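Local coordinates for protein O-succinylhomoserine sulfhydrylase (PDB 3NDN) that probably catalyses the formation of L-homocysteine from O-succinyl-L-homoserine and hydrogen sulfide with the help of pyridoxal 5'-phosphate, at residues Thr111-Leu116 with Phe134-Glu139; Ala187-Ala192 with Leu216-Val221; Glu293-His298 with Thr327-Ala332. One frame throughout, in Å; residues are numbered along the deposited sequence.

Contacts 1 and 2 belong to the large, mostly parallel sheet of the enzyme, their centres 18 Å apart, whereas contact 3 packs a helix on the smaller, mainly antiparallel sheet, its centre 34 Å from that of contact 1 and 31 Å from that of contact 2. Contact 1 meets strand 169-173 at Ala169 and Phe171, contact 2 at Val170 and Phe172, and so they cover opposite faces of it. Contact 1 is buried and also meets a second subunit; contact 3 is buried within its own chain; contact 2 is only partly buried. Leucine-centred apolar packing makes contacts 1 and 3, with a sulfur in the first and an aromatic face in the third. In contact 2 a threonine methyl instead meets backbone carbonyls.

Contact 1: Thr111-Leu116 with Phe134-Glu139; sequences TSLGAL and FVVCSE
Next to Cys137, which meets Leu113 across the contact, Ser138 grips the carbonyl oxygen Phe134 O twice. Ser138 N reaches Phe134 O at 2.8 Å, and Ser138 OG donates to the same oxygen at 3.0 Å, arriving from above the carbonyl plane with a C=O...donor angle of 128°. Ser138 CB meanwhile rests over the outer part of one face of the Phe134 ring, and the helix widens into a pi-type turn at 136-139.

Across the contact the meeting is made by a single methyl. Leu113 CD1 comes to 4.1 Å from Cys137 SG and to 4.4 Å from Val136 CG1, so the branch touches two successive residues of the facing helix. Leu113 CG stands anti to the carbonyl carbon (chi1 -68°), and the chain continues in an extended form (chi2 171°), carrying CD1 out toward the facing helix, where the nearest CA pair, Leu113 CA and Cys137 CA, is 8.9 Å apart.

Helices 105-114 and 131-143 flank strand 122-126 in sequence and pack on the same face of the large sheet of the fold-type I PLP enzymes; Leu113 and Cys137 both rest on Phe171 of strand 169-173, and Leu141 adds to the packing beside Leu113 and Val136. A second subunit closes in here: its Arg143 bonds to Gly114 O and its His257 packs on Val136. Between the segments themselves the join is purely apolar, burying 73 Å² summed over the two, so the helices meet through a small apolar contact and a shared seat on Phe171, while directional bonds serve each helix internally or reach other partners.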
ATOM      1  N   THR A 111      26.448   4.506  -6.682  1.00 31.38           N
ATOM      2  CA  THR A 111      26.679   5.548  -5.675  1.00 31.77           C
ATOM      3  C   THR A 111      27.870   5.221  -4.749  1.00 31.67           C
ATOM      4  O   THR A 111      28.639   6.120  -4.396  1.00 32.44           O
ATOM      5  CB  THR A 111      25.382   5.900  -4.889  1.00 31.97           C
ATOM      6  OG1 THR A 111      24.385   6.367  -5.813  1.00 32.42           O
ATOM      7  CG2 THR A 111      25.623   6.977  -3.843  1.00 32.53           C
ATOM      8  N   SER A 112      28.053   3.945  -4.407  1.00 31.37           N
ATOM      9  CA  SER A 112      29.158   3.555  -3.507  1.00 30.78           C
ATOM     10  C   SER A 112      30.517   3.790  -4.196  1.00 31.50           C
ATOM     11  O   SER A 112      31.442   4.358  -3.586  1.00 31.22           O
ATOM     12  CB  SER A 112      29.023   2.114  -3.020  1.00 30.74           C
ATOM     13  OG  SER A 112      29.185   1.168  -4.072  1.00 29.05           O
ATOM     14  N   LEU A 113      30.607   3.361  -5.458  1.00 31.44           N
ATOM     15  CA  LEU A 113      31.801   3.562  -6.281  1.00 32.71           C
ATOM     16  C   LEU A 113      32.038   5.026  -6.644  1.00 33.17           C
ATOM     17  O   LEU A 113      33.189   5.498  -6.607  1.00 33.91           O
ATOM     18  CB  LEU A 113      31.753   2.696  -7.545  1.00 32.97           C
ATOM     19  CG  LEU A 113      31.861   1.189  -7.338  1.00 33.39           C
ATOM     20  CD1 LEU A 113      31.568   0.444  -8.642  1.00 33.85           C
ATOM     21  CD2 LEU A 113      33.245   0.787  -6.786  1.00 35.20           C
ATOM     22  N   GLY A 114      30.965   5.744  -6.986  1.00 31.93           N
ATOM     23  CA  GLY A 114      31.046   7.172  -7.295  1.00 32.16           C
ATOM     24  C   GLY A 114      31.505   7.995  -6.100  1.00 32.27           C
ATOM     25  O   GLY A 114      32.173   9.020  -6.255  1.00 32.41           O
ATOM     26  N   ALA A 115      31.159   7.536  -4.899  1.00 31.38           N
ATOM     27  CA  ALA A 115      31.592   8.169  -3.658  1.00 31.59           C
ATOM     28  C   ALA A 115      33.115   8.111  -3.460  1.00 32.47           C
ATOM     29  O   ALA A 115      33.674   8.944  -2.747  1.00 33.11           O
ATOM     30  CB  ALA A 115      30.910   7.480  -2.477  1.00 30.93           C
ATOM     31  N   LEU A 116      33.753   7.096  -4.042  1.00 32.28           N
ATOM     32  CA  LEU A 116      35.202   6.866  -3.894  1.00 33.62           C
ATOM     33  C   LEU A 116      36.007   7.380  -5.096  1.00 34.63           C
ATOM     34  O   LEU A 116      37.246   7.524  -5.014  1.00 36.23           O
ATOM     35  CB  LEU A 116      35.484   5.366  -3.697  1.00 32.96           C
ATOM     36  CG  LEU A 116      34.956   4.653  -2.432  1.00 33.36           C
ATOM     37  CD1 LEU A 116      35.059   3.133  -2.582  1.00 34.42           C
ATOM     38  CD2 LEU A 116      35.709   5.115  -1.181  1.00 34.20           C
ATOM     39  N   PHE A 134      29.241  -4.429 -14.803  1.00 34.79           N
ATOM     40  CA  PHE A 134      30.324  -4.324 -15.794  1.00 36.22           C
ATOM     41  C   PHE A 134      30.207  -3.023 -16.596  1.00 36.16           C
ATOM     42  O   PHE A 134      31.213  -2.336 -16.803  1.00 36.99           O
ATOM     43  CB  PHE A 134      30.385  -5.562 -16.728  1.00 36.15           C
ATOM     44  CG  PHE A 134      31.551  -5.538 -17.710  1.00 38.74           C
ATOM     45  CD1 PHE A 134      32.821  -5.978 -17.322  1.00 39.65           C
ATOM     46  CD2 PHE A 134      31.373  -5.088 -19.020  1.00 39.48           C
ATOM     47  CE1 PHE A 134      33.906  -5.955 -18.219  1.00 42.68           C
ATOM     48  CE2 PHE A 134      32.459  -5.052 -19.928  1.00 41.78           C
ATOM     49  CZ  PHE A 134      33.718  -5.488 -19.523  1.00 42.24           C
ATOM     50  N   VAL A 135      28.986  -2.672 -17.010  1.00 35.90           N
ATOM     51  CA  VAL A 135      28.740  -1.428 -17.769  1.00 36.15           C
ATOM     52  C   VAL A 135      29.131  -0.189 -16.946  1.00 35.78           C
ATOM     53  O   VAL A 135      29.726   0.745 -17.481  1.00 36.20           O
ATOM     54  CB  VAL A 135      27.262  -1.298 -18.249  1.00 36.36           C
ATOM     55  CG1 VAL A 135      27.002   0.080 -18.867  1.00 36.90           C
ATOM     56  CG2 VAL A 135      26.900  -2.406 -19.227  1.00 35.81           C
ATOM     57  N   VAL A 136      28.813  -0.207 -15.649  1.00 34.60           N
ATOM     58  CA  VAL A 136      29.191   0.871 -14.720  1.00 34.43           C
ATOM     59  C   VAL A 136      30.731   1.018 -14.651  1.00 35.10           C
ATOM     60  O   VAL A 136      31.253   2.132 -14.721  1.00 34.68           O
ATOM     61  CB  VAL A 136      28.608   0.641 -13.276  1.00 34.04           C
ATOM     62  CG1 VAL A 136      29.312   1.511 -12.237  1.00 34.32           C
ATOM     63  CG2 VAL A 136      27.098   0.901 -13.232  1.00 33.50           C
ATOM     64  N   CYS A 137      31.443  -0.106 -14.544  1.00 35.78           N
ATOM     65  CA  CYS A 137      32.904  -0.082 -14.359  1.00 36.91           C
ATOM     66  C   CYS A 137      33.688   0.197 -15.659  1.00 38.44           C
ATOM     67  O   CYS A 137      34.745   0.845 -15.631  1.00 38.77           O
ATOM     68  CB  CYS A 137      33.392  -1.381 -13.710  1.00 36.55           C
ATOM     69  SG  CYS A 137      32.866  -1.668 -11.958  1.00 36.37           S
ATOM     70  N   SER A 138      33.173  -0.287 -16.790  1.00 39.38           N
ATOM     71  CA  SER A 138      33.893  -0.196 -18.063  1.00 40.62           C
ATOM     72  C   SER A 138      33.529   1.026 -18.911  1.00 41.06           C
ATOM     73  O   SER A 138      34.378   1.517 -19.671  1.00 41.24           O
ATOM     74  CB  SER A 138      33.719  -1.483 -18.889  1.00 40.70           C
ATOM     75  OG  SER A 138      32.393  -1.578 -19.401  1.00 42.57           O
ATOM     76  N   GLU A 139      32.287   1.515 -18.792  1.00 40.48           N
ATOM     77  CA  GLU A 139      31.804   2.591 -19.673  1.00 40.94           C
ATOM     78  C   GLU A 139      31.355   3.881 -18.978  1.00 40.17           C
ATOM     79  O   GLU A 139      31.771   4.977 -19.377  1.00 40.28           O
ATOM     80  CB  GLU A 139      30.675   2.092 -20.583  1.00 41.41           C
ATOM     81  CG  GLU A 139      31.064   0.935 -21.524  1.00 44.85           C
ATOM     82  CD  GLU A 139      29.871   0.389 -22.304  1.00 49.53           C
ATOM     83  OE1 GLU A 139      28.914   1.146 -22.556  1.00 50.83           O
ATOM     84  OE2 GLU A 139      29.888  -0.804 -22.677  1.00 53.71           O
TER

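Contact 2: Ala187-Ala192 with Leu216-Val221; sequences AVTELA and LGVDVV
Thr189 presents its methyl to the loop before strand 220-224: Thr189 CG2 lies 3.3 Å from Gly217 O and 3.8 Å from Leu216 O, touching two successive carbonyl oxygens. The rotamer decides which branch does this. With chi1 at -66°, the methyl branch is trans to the backbone nitrogen and reaches out toward Gly217, while OG1 folds back beside that nitrogen and bonds to Ile185 O one turn earlier. The hydroxyl thus has its polar partner inside its own helix, and what it offers the loop is only van der Waals contact, Thr189 OG1 being 4.0 Å from Val218 CG2.

Val218 meets it with one methyl. Its CG2 lies anti to the carbonyl carbon, CG1 being the branch opposite the backbone N, and the two side chains cross at about a right angle. Gly217 takes a left-handed backbone conformation (phi 92°, psi 15°) as the loop passes the helix, and its carbonyl oxygen meets the threonine methyl.

Helix 185-194 makes the beta-alpha-beta crossover from strand 169-173 to its parallel neighbour 198-202, and the loop 216-219 leads into strand 220-224, next in the sheet. Val188 and Ala192 pack on Phe172 and Val170 of strand 169-173, and Val218 on Leu201 of strand 198-202.

Asp219 does not touch the helix segment, but its carboxylate reaches the same helix further on: OD2 accepts bonds from His193 NE2, on helix 185-194, and from Val199 N, in strand 198-202, tying both to the loop just before Val220 enters the sheet.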
ATOM      1  N   ALA A 187      42.779 -12.539   1.105  1.00 38.46           N
ATOM      2  CA  ALA A 187      44.019 -12.302   0.360  1.00 38.67           C
ATOM      3  C   ALA A 187      43.935 -11.037  -0.515  1.00 38.67           C
ATOM      4  O   ALA A 187      44.886 -10.256  -0.580  1.00 38.98           O
ATOM      5  CB  ALA A 187      44.391 -13.533  -0.463  1.00 38.88           C
ATOM      6  N   VAL A 188      42.796 -10.827  -1.174  1.00 37.28           N
ATOM      7  CA  VAL A 188      42.619  -9.628  -2.002  1.00 37.24           C
ATOM      8  C   VAL A 188      42.561  -8.357  -1.128  1.00 37.31           C
ATOM      9  O   VAL A 188      43.135  -7.327  -1.492  1.00 37.59           O
ATOM     10  CB  VAL A 188      41.378  -9.737  -2.937  1.00 36.71           C
ATOM     11  CG1 VAL A 188      41.044  -8.385  -3.587  1.00 36.93           C
ATOM     12  CG2 VAL A 188      41.616 -10.814  -3.998  1.00 36.24           C
ATOM     13  N   THR A 189      41.911  -8.450   0.029  1.00 36.40           N
ATOM     14  CA  THR A 189      41.810  -7.319   0.972  1.00 37.16           C
ATOM     15  C   THR A 189      43.214  -6.870   1.470  1.00 38.22           C
ATOM     16  O   THR A 189      43.492  -5.663   1.597  1.00 38.13           O
ATOM     17  CB  THR A 189      40.871  -7.667   2.163  1.00 36.61           C
ATOM     18  OG1 THR A 189      39.523  -7.829   1.687  1.00 36.43           O
ATOM     19  CG2 THR A 189      40.860  -6.553   3.203  1.00 37.87           C
ATOM     20  N   GLU A 190      44.089  -7.846   1.720  1.00 38.67           N
ATOM     21  CA  GLU A 190      45.463  -7.569   2.152  1.00 39.77           C
ATOM     22  C   GLU A 190      46.231  -6.759   1.085  1.00 40.22           C
ATOM     23  O   GLU A 190      46.846  -5.742   1.415  1.00 40.96           O
ATOM     24  CB  GLU A 190      46.202  -8.874   2.521  1.00 40.68           C
ATOM     25  N   LEU A 191      46.165  -7.190  -0.179  1.00 40.05           N
ATOM     26  CA  LEU A 191      46.810  -6.474  -1.303  1.00 40.59           C
ATOM     27  C   LEU A 191      46.229  -5.084  -1.562  1.00 40.41           C
ATOM     28  O   LEU A 191      46.959  -4.172  -1.961  1.00 40.60           O
ATOM     29  CB  LEU A 191      46.728  -7.281  -2.610  1.00 40.74           C
ATOM     30  CG  LEU A 191      47.428  -8.636  -2.744  1.00 41.76           C
ATOM     31  CD1 LEU A 191      46.877  -9.386  -3.953  1.00 40.81           C
ATOM     32  CD2 LEU A 191      48.969  -8.500  -2.840  1.00 42.79           C
ATOM     33  N   ALA A 192      44.912  -4.939  -1.375  1.00 39.42           N
ATOM     34  CA  ALA A 192      44.218  -3.674  -1.602  1.00 39.16           C
ATOM     35  C   ALA A 192      44.618  -2.619  -0.571  1.00 39.55           C
ATOM     36  O   ALA A 192      44.826  -1.454  -0.922  1.00 40.32           O
ATOM     37  CB  ALA A 192      42.684  -3.882  -1.585  1.00 38.47           C
ATOM     38  N   LEU A 216      36.567  -9.882   7.826  1.00 44.58           N
ATOM     39  CA  LEU A 216      37.700 -10.196   6.962  1.00 44.63           C
ATOM     40  C   LEU A 216      38.401  -8.924   6.467  1.00 44.44           C
ATOM     41  O   LEU A 216      39.368  -8.996   5.700  1.00 45.18           O
ATOM     42  CB  LEU A 216      37.264 -11.100   5.800  1.00 44.74           C
ATOM     43  CG  LEU A 216      36.791 -12.512   6.172  1.00 45.51           C
ATOM     44  CD1 LEU A 216      36.016 -13.166   5.033  1.00 47.13           C
ATOM     45  CD2 LEU A 216      37.952 -13.398   6.614  1.00 47.05           C
ATOM     46  N   GLY A 217      37.911  -7.771   6.928  1.00 43.23           N
ATOM     47  CA  GLY A 217      38.532  -6.480   6.641  1.00 42.02           C
ATOM     48  C   GLY A 217      38.017  -5.737   5.418  1.00 40.35           C
ATOM     49  O   GLY A 217      38.666  -4.798   4.943  1.00 41.08           O
ATOM     50  N   VAL A 218      36.864  -6.153   4.894  1.00 38.25           N
ATOM     51  CA  VAL A 218      36.237  -5.434   3.781  1.00 36.29           C
ATOM     52  C   VAL A 218      35.774  -4.065   4.322  1.00 35.36           C
ATOM     53  O   VAL A 218      35.337  -3.971   5.471  1.00 34.62           O
ATOM     54  CB  VAL A 218      35.075  -6.264   3.169  1.00 35.69           C
ATOM     55  CG1 VAL A 218      34.246  -5.457   2.229  1.00 36.34           C
ATOM     56  CG2 VAL A 218      35.622  -7.496   2.440  1.00 35.80           C
ATOM     57  N   ASP A 219      35.889  -3.015   3.508  1.00 34.03           N
ATOM     58  CA  ASP A 219      35.546  -1.653   3.941  1.00 33.37           C
ATOM     59  C   ASP A 219      34.069  -1.288   3.729  1.00 32.49           C
ATOM     60  O   ASP A 219      33.496  -0.537   4.518  1.00 32.48           O
ATOM     61  CB  ASP A 219      36.436  -0.629   3.229  1.00 33.88           C
ATOM     62  CG  ASP A 219      37.923  -0.880   3.486  1.00 35.43           C
ATOM     63  OD1 ASP A 219      38.429  -0.415   4.531  1.00 35.46           O
ATOM     64  OD2 ASP A 219      38.561  -1.572   2.656  1.00 34.30           O
ATOM     65  N   VAL A 220      33.488  -1.809   2.650  1.00 31.80           N
ATOM     66  CA  VAL A 220      32.132  -1.463   2.171  1.00 31.03           C
ATOM     67  C   VAL A 220      31.432  -2.713   1.642  1.00 30.88           C
ATOM     68  O   VAL A 220      32.046  -3.515   0.919  1.00 30.51           O
ATOM     69  CB  VAL A 220      32.188  -0.406   1.003  1.00 31.16           C
ATOM     70  CG1 VAL A 220      30.774  -0.022   0.525  1.00 30.42           C
ATOM     71  CG2 VAL A 220      32.957   0.857   1.427  1.00 30.89           C
ATOM     72  N   VAL A 221      30.150  -2.891   1.997  1.00 30.37           N
ATOM     73  CA  VAL A 221      29.355  -3.985   1.439  1.00 29.83           C
ATOM     74  C   VAL A 221      28.086  -3.384   0.805  1.00 30.03           C
ATOM     75  O   VAL A 221      27.475  -2.460   1.380  1.00 29.57           O
ATOM     76  CB  VAL A 221      28.996  -5.074   2.515  1.00 30.03           C
ATOM     77  CG1 VAL A 221      28.087  -6.134   1.933  1.00 28.13           C
ATOM     78  CG2 VAL A 221      30.272  -5.726   3.063  1.00 29.62           C
TER

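Contact 3: Glu293-His298 with Thr327-Ala332; sequences EFLNGH and TVVTFA
Leu295 stands over the ring of Phe331, its CD2 methyl almost exactly above the centre: CD2 is 4.0 Å from the Phe331 ring centroid and only 3° off the ring normal, a CH-pi contact with the face. The leucine and phenylalanine side chains cross at about a right angle, so the leucine drops its branched end on the ring instead of running beside it.

The second methyl is turned to the rim and past it. Leu295 CD1 sits 3.9 Å from Phe331 CD2 and 4.0 Å from Val329 CG1, filling the angle between ring and valine. In the leucine, chi1 puts CG anti to the carbonyl carbon, and chi2 (158°) then distributes the methyls, CD2 over the ring and CD1 toward its rim and Val329. Phe331 CG takes the position between its backbone N and carbonyl carbon (chi1 70°), which together with chi2 presents one ring face to Leu295.

Val329 and Phe331, two apart on strand 328-333, share the side facing helix 277-296, whereas Thr330 between them points away and bonds through OG1 to Pro178 O. Val301 and Val304 of the edge strand 301-305 and Leu413 of the C-terminal helix also touch Leu295. Helix and mainly antiparallel sheet are thus joined by dispersion and CH-pi attraction alone across these segments, with one leucine carrying the whole helical share of the contact.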
ATOM      1  N   GLU A 293      23.200 -32.253  -5.809  1.00 33.83           N
ATOM      2  CA  GLU A 293      23.591 -33.659  -5.716  1.00 34.88           C
ATOM      3  C   GLU A 293      22.789 -34.566  -6.675  1.00 35.23           C
ATOM      4  O   GLU A 293      23.339 -35.517  -7.259  1.00 35.28           O
ATOM      5  CB  GLU A 293      23.493 -34.138  -4.253  1.00 35.22           C
ATOM      6  CG  GLU A 293      24.506 -33.455  -3.318  1.00 35.06           C
ATOM      7  CD  GLU A 293      24.206 -33.658  -1.835  1.00 38.98           C
ATOM      8  OE1 GLU A 293      23.103 -34.145  -1.494  1.00 40.47           O
ATOM      9  OE2 GLU A 293      25.075 -33.307  -1.003  1.00 37.10           O
ATOM     10  N   PHE A 294      21.501 -34.265  -6.851  1.00 35.45           N
ATOM     11  CA  PHE A 294      20.636 -35.018  -7.769  1.00 36.31           C
ATOM     12  C   PHE A 294      21.074 -34.833  -9.229  1.00 36.82           C
ATOM     13  O   PHE A 294      21.193 -35.811  -9.978  1.00 36.76           O
ATOM     14  CB  PHE A 294      19.148 -34.657  -7.575  1.00 36.57           C
ATOM     15  CG  PHE A 294      18.243 -35.214  -8.653  1.00 38.35           C
ATOM     16  CD1 PHE A 294      17.802 -36.540  -8.593  1.00 39.23           C
ATOM     17  CD2 PHE A 294      17.871 -34.429  -9.741  1.00 38.18           C
ATOM     18  CE1 PHE A 294      16.982 -37.059  -9.587  1.00 41.31           C
ATOM     19  CE2 PHE A 294      17.050 -34.941 -10.750  1.00 39.85           C
ATOM     20  CZ  PHE A 294      16.607 -36.254 -10.673  1.00 40.70           C
ATOM     21  N   LEU A 295      21.335 -33.588  -9.614  1.00 36.97           N
ATOM     22  CA  LEU A 295      21.852 -33.276 -10.955  1.00 37.60           C
ATOM     23  C   LEU A 295      23.234 -33.927 -11.207  1.00 38.81           C
ATOM     24  O   LEU A 295      23.467 -34.511 -12.271  1.00 38.92           O
ATOM     25  CB  LEU A 295      21.885 -31.763 -11.192  1.00 37.28           C
ATOM     26  CG  LEU A 295      20.539 -31.078 -11.490  1.00 37.32           C
ATOM     27  CD1 LEU A 295      20.562 -29.566 -11.175  1.00 36.79           C
ATOM     28  CD2 LEU A 295      20.075 -31.324 -12.930  1.00 35.16           C
ATOM     29  N   ASN A 296      24.119 -33.853 -10.211  1.00 39.22           N
ATOM     30  CA  ASN A 296      25.465 -34.438 -10.294  1.00 40.20           C
ATOM     31  C   ASN A 296      25.441 -35.937 -10.632  1.00 40.60           C
ATOM     32  O   ASN A 296      26.310 -36.428 -11.344  1.00 41.11           O
ATOM     33  CB  ASN A 296      26.225 -34.187  -8.980  1.00 40.08           C
ATOM     34  CG  ASN A 296      27.706 -34.542  -9.064  1.00 41.27           C
ATOM     35  OD1 ASN A 296      28.395 -34.204 -10.026  1.00 43.13           O
ATOM     36  ND2 ASN A 296      28.204 -35.198  -8.027  1.00 41.76           N
ATOM     37  N   GLY A 297      24.424 -36.648 -10.141  1.00 40.68           N
ATOM     38  CA  GLY A 297      24.287 -38.078 -10.400  1.00 40.95           C
ATOM     39  C   GLY A 297      23.433 -38.487 -11.595  1.00 41.37           C
ATOM     40  O   GLY A 297      23.257 -39.681 -11.841  1.00 41.41           O
ATOM     41  N   HIS A 298      22.908 -37.511 -12.337  1.00 40.69           N
ATOM     42  CA  HIS A 298      21.975 -37.776 -13.441  1.00 40.96           C
ATOM     43  C   HIS A 298      22.705 -38.034 -14.772  1.00 41.45           C
ATOM     44  O   HIS A 298      23.665 -37.312 -15.094  1.00 41.31           O
ATOM     45  CB  HIS A 298      21.009 -36.586 -13.585  1.00 40.35           C
ATOM     46  CG  HIS A 298      19.762 -36.903 -14.353  1.00 40.78           C
ATOM     47  ND1 HIS A 298      19.712 -36.900 -15.730  1.00 41.14           N
ATOM     48  CD2 HIS A 298      18.518 -37.237 -13.933  1.00 42.15           C
ATOM     49  CE1 HIS A 298      18.491 -37.217 -16.126  1.00 42.84           C
ATOM     50  NE2 HIS A 298      17.746 -37.423 -15.054  1.00 42.39           N
ATOM     51  N   THR A 327      21.698 -20.512  -2.992  1.00 30.81           N
ATOM     52  CA  THR A 327      20.375 -20.965  -3.475  1.00 30.83           C
ATOM     53  C   THR A 327      20.249 -21.119  -5.008  1.00 31.43           C
ATOM     54  O   THR A 327      19.135 -21.294  -5.520  1.00 31.54           O
ATOM     55  CB  THR A 327      19.239 -20.000  -2.998  1.00 30.97           C
ATOM     56  OG1 THR A 327      19.412 -18.728  -3.626  1.00 31.12           O
ATOM     57  CG2 THR A 327      19.247 -19.829  -1.475  1.00 29.95           C
ATOM     58  N   VAL A 328      21.379 -21.043  -5.725  1.00 31.20           N
ATOM     59  CA  VAL A 328      21.418 -21.143  -7.199  1.00 31.05           C
ATOM     60  C   VAL A 328      22.322 -22.317  -7.649  1.00 31.02           C
ATOM     61  O   VAL A 328      23.437 -22.484  -7.135  1.00 31.24           O
ATOM     62  CB  VAL A 328      21.930 -19.828  -7.823  1.00 31.02           C
ATOM     63  CG1 VAL A 328      21.825 -19.861  -9.347  1.00 32.30           C
ATOM     64  CG2 VAL A 328      21.153 -18.621  -7.279  1.00 30.68           C
ATOM     65  N   VAL A 329      21.832 -23.116  -8.597  1.00 30.54           N
ATOM     66  CA  VAL A 329      22.579 -24.266  -9.162  1.00 31.03           C
ATOM     67  C   VAL A 329      22.752 -24.132 -10.689  1.00 31.44           C
ATOM     68  O   VAL A 329      21.765 -23.989 -11.414  1.00 31.61           O
ATOM     69  CB  VAL A 329      21.863 -25.599  -8.867  1.00 30.65           C
ATOM     70  CG1 VAL A 329      22.721 -26.806  -9.323  1.00 31.62           C
ATOM     71  CG2 VAL A 329      21.496 -25.705  -7.376  1.00 31.68           C
ATOM     72  N   THR A 330      23.993 -24.220 -11.167  1.00 32.14           N
ATOM     73  CA  THR A 330      24.309 -24.140 -12.606  1.00 32.88           C
ATOM     74  C   THR A 330      24.772 -25.530 -13.100  1.00 33.78           C
ATOM     75  O   THR A 330      25.519 -26.214 -12.396  1.00 33.96           O
ATOM     76  CB  THR A 330      25.394 -23.052 -12.857  1.00 32.45           C
ATOM     77  OG1 THR A 330      24.921 -21.781 -12.374  1.00 32.78           O
ATOM     78  CG2 THR A 330      25.726 -22.909 -14.351  1.00 32.72           C
ATOM     79  N   PHE A 331      24.312 -25.945 -14.284  1.00 34.47           N
ATOM     80  CA  PHE A 331      24.756 -27.219 -14.902  1.00 35.39           C
ATOM     81  C   PHE A 331      24.812 -27.202 -16.439  1.00 36.48           C
ATOM     82  O   PHE A 331      24.240 -26.322 -17.083  1.00 36.78           O
ATOM     83  CB  PHE A 331      23.904 -28.400 -14.414  1.00 35.31           C
ATOM     84  CG  PHE A 331      22.476 -28.397 -14.932  1.00 35.92           C
ATOM     85  CD1 PHE A 331      22.108 -29.233 -15.985  1.00 36.73           C
ATOM     86  CD2 PHE A 331      21.504 -27.583 -14.350  1.00 35.52           C
ATOM     87  CE1 PHE A 331      20.796 -29.255 -16.467  1.00 36.92           C
ATOM     88  CE2 PHE A 331      20.181 -27.600 -14.818  1.00 36.74           C
ATOM     89  CZ  PHE A 331      19.830 -28.433 -15.885  1.00 36.19           C
ATOM     90  N   ALA A 332      25.489 -28.203 -17.016  1.00 37.33           N
ATOM     91  CA  ALA A 332      25.586 -28.351 -18.467  1.00 39.06           C
ATOM     92  C   ALA A 332      25.113 -29.731 -18.926  1.00 40.09           C
ATOM     93  O   ALA A 332      25.440 -30.752 -18.300  1.00 39.60           O
ATOM     94  CB  ALA A 332      27.026 -28.094 -18.948  1.00 39.11           C
TER